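Proton-dependent oligopeptide transporter family protein (Xanthomonas campestris, PDB 6EI3) probably couples the uptake of small peptides across the membrane to proton movement, as in other POT family transporters. Local coordinates at residues A[76-79]-A[80-84]. Sequence-based numbering, arbitrary orientation.
With 78M ((2S)-2,3-dihydroxypropyl(7Z)-pentadec-7-enoate), chain B.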
loop_
_atom_site.group_PDB
_atom_site.type_symbol
_atom_site.label_atom_id
_atom_site.label_comp_id
_atom_site.label_asym_id
_atom_site.label_seq_id
_atom_site.Cartn_x
_atom_site.Cartn_y
_atom_site.Cartn_z
ATOM N N TYR A 76 18.234 -13.728 3.502
ATOM C CA TYR A 76 18.139 -14.895 2.612
ATOM C C TYR A 76 17.129 -15.944 3.099
ATOM O O TYR A 76 16.256 -16.351 2.327
ATOM C CB TYR A 76 19.507 -15.581 2.363
ATOM C CG TYR A 76 19.333 -16.844 1.548
ATOM C CD1 TYR A 76 19.074 -16.782 0.179
ATOM C CD2 TYR A 76 19.314 -18.094 2.159
ATOM C CE1 TYR A 76 18.832 -17.938 -0.566
ATOM C CE2 TYR A 76 19.087 -19.257 1.424
ATOM C CZ TYR A 76 18.855 -19.173 0.059
ATOM O OH TYR A 76 18.610 -20.305 -0.667
ATOM N N THR A 77 17.303 -16.426 4.346
ATOM C CA THR A 77 16.444 -17.470 4.935
ATOM C C THR A 77 14.982 -17.023 5.029
ATOM O O THR A 77 14.087 -17.800 4.724
ATOM C CB THR A 77 17.015 -17.895 6.298
ATOM O OG1 THR A 77 18.305 -18.455 6.067
ATOM C CG2 THR A 77 16.136 -18.916 7.036
ATOM N N THR A 78 14.759 -15.788 5.457
ATOM C CA THR A 78 13.424 -15.222 5.628
ATOM C C THR A 78 12.728 -15.123 4.267
ATOM O O THR A 78 11.576 -15.551 4.149
ATOM C CB THR A 78 13.520 -13.899 6.397
ATOM O OG1 THR A 78 14.316 -14.122 7.561
ATOM C CG2 THR A 78 12.147 -13.367 6.823
ATOM N N ILE A 79 13.459 -14.657 3.227
ATOM C CA ILE A 79 12.913 -14.571 1.869
ATOM C C ILE A 79 12.487 -15.952 1.392
ATOM O O ILE A 79 11.372 -16.096 0.891
ATOM C CB ILE A 79 13.852 -13.856 0.830
ATOM C CG1 ILE A 79 13.974 -12.348 1.155
ATOM C CG2 ILE A 79 13.274 -14.049 -0.619
ATOM C CD1 ILE A 79 15.219 -11.623 0.516
ATOM N N ILE A 80 13.362 -16.950 1.545
ATOM C CA ILE A 80 13.104 -18.328 1.119
ATOM C C ILE A 80 11.832 -18.902 1.757
ATOM O O ILE A 80 10.987 -19.436 1.042
ATOM C CB ILE A 80 14.360 -19.236 1.356
ATOM C CG1 ILE A 80 15.396 -19.062 0.229
ATOM C CG2 ILE A 80 13.989 -20.728 1.527
ATOM C CD1 ILE A 80 15.034 -19.658 -1.202
ATOM N N TRP A 81 11.694 -18.771 3.094
ATOM C CA TRP A 81 10.557 -19.340 3.809
ATOM C C TRP A 81 9.256 -18.612 3.532
ATOM O O TRP A 81 8.243 -19.274 3.357
ATOM C CB TRP A 81 10.849 -19.477 5.308
ATOM C CG TRP A 81 11.712 -20.676 5.579
ATOM C CD1 TRP A 81 13.036 -20.674 5.907
ATOM C CD2 TRP A 81 11.352 -22.055 5.374
ATOM N NE1 TRP A 81 13.502 -21.966 6.005
ATOM C CE2 TRP A 81 12.488 -22.834 5.683
ATOM C CE3 TRP A 81 10.165 -22.710 4.987
ATOM C CZ2 TRP A 81 12.473 -24.236 5.632
ATOM C CZ3 TRP A 81 10.152 -24.098 4.930
ATOM C CH2 TRP A 81 11.293 -24.848 5.256
ATOM N N PHE A 82 9.275 -17.274 3.450
ATOM C CA PHE A 82 8.071 -16.528 3.092
ATOM C C PHE A 82 7.686 -16.827 1.636
ATOM O O PHE A 82 6.503 -16.943 1.352
ATOM C CB PHE A 82 8.256 -15.023 3.306
ATOM C CG PHE A 82 7.910 -14.561 4.701
ATOM C CD1 PHE A 82 6.586 -14.374 5.081
ATOM C CD2 PHE A 82 8.904 -14.320 5.634
ATOM C CE1 PHE A 82 6.264 -13.926 6.366
ATOM C CE2 PHE A 82 8.581 -13.872 6.923
ATOM C CZ PHE A 82 7.262 -13.679 7.282
ATOM N N SER A 83 8.683 -16.985 0.729
ATOM C CA SER A 83 8.411 -17.292 -0.685
ATOM C C SER A 83 7.778 -18.675 -0.862
ATOM O O SER A 83 6.936 -18.841 -1.735
ATOM C CB SER A 83 9.671 -17.161 -1.534
ATOM O OG SER A 83 10.108 -15.812 -1.546
ATOM N N LEU A 84 8.164 -19.653 -0.039
ATOM C CA LEU A 84 7.590 -21.002 -0.099
ATOM C C LEU A 84 6.136 -20.988 0.415
ATOM O O LEU A 84 5.287 -21.687 -0.131
ATOM C CB LEU A 84 8.436 -22.000 0.711
ATOM C CG LEU A 84 9.783 -22.417 0.125
ATOM C CD1 LEU A 84 10.643 -23.087 1.198
ATOM C CD2 LEU A 84 9.617 -23.343 -1.071
HETATM O O21 78M B . 18.440 -20.584 4.368
HETATM C C20 78M B . 18.066 -21.645 5.235
HETATM C C18 78M B . 16.779 -22.291 4.777
HETATM O O19 78M B . 16.230 -23.078 5.841
HETATM C C17 78M B . 16.973 -23.149 3.551
HETATM O O2 78M B . 15.644 -23.534 3.127
HETATM C C1 78M B . 15.522 -24.145 1.943
HETATM O O1 78M B . 16.434 -24.303 1.171
HETATM C C2 78M B . 14.111 -24.617 1.723
HETATM C C3 78M B . 13.817 -25.172 0.329
HETATM C C4 78M B . 13.771 -24.106 -0.760
HETATM C C5 78M B . 13.285 -24.616 -2.105
HETATM C C6 78M B . 13.570 -23.669 -3.266
HETATM C C7 78M B . 12.770 -23.963 -4.502
HETATM C C8 78M B . 13.040 -24.824 -5.479
HETATM C C9 78M B . 14.214 -25.758 -5.610
HETATM C C10 78M B . 14.201 -26.550 -6.925
HETATM C C11 78M B . 14.718 -25.774 -8.131
HETATM C C12 78M B . 14.271 -26.324 -9.479
HETATM C C13 78M B . 14.948 -25.662 -10.677
HETATM C C15 78M B . 13.144 -24.963 -12.363
HETATM C C14 78M B . 14.282 -25.923 -12.025
#
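Tyr-76 and Ile-80, Thr-77 and Trp-81, and Thr-78 and Phe-82 meet as successive i to i+4 pairs within helix 62-95, a local contact on a long helix whose one flank binds a monoacylglycerol lipid, 78M. Ile-80 lays CG1 over one face of the Tyr-76 ring, a CH-pi contact 3.9 Å from the centroid and 28° off the normal. With CG anti to the backbone N (chi1 175°), the phenol swings beside its own carbonyl, bringing CZ and OH to the isoleucine branch. Phe-186 of helix 168-188 also meets this ring, and Arg-195 makes a cation-pi contact with it.

In this POT transporter, a member of the Major Facilitator Superfamily, this flank of helix 62-95 faces lipid, and the glycerol head is gripped from successive turns. Thr-77 OG1 hydrogen-bonds the terminal hydroxyl O21 at 2.7 Å, while Trp-81 NE1 donates to O19 at 3.0 Å, at the edge of the indole. The two side chains run alongside each other, Thr-77 CG2 lying in the indole plane 3.7 Å from CD1 of Trp-81. Farther along, Leu-84 CD1 and lipid C2 rest over one indole face near its rim, 3.8 Å from each other.

On the side turned from this lipid's head group, Thr-78 CG2 lies 3.6 Å from CD2 of Phe-82, whereas Thr-78 OG1 bonds back to Gly-74 O. Ser-83 turns OG beside its backbone N (chi1 -65°), and both donors reach Ile-79 O at 2.8 Å from opposite faces of the carbonyl plane.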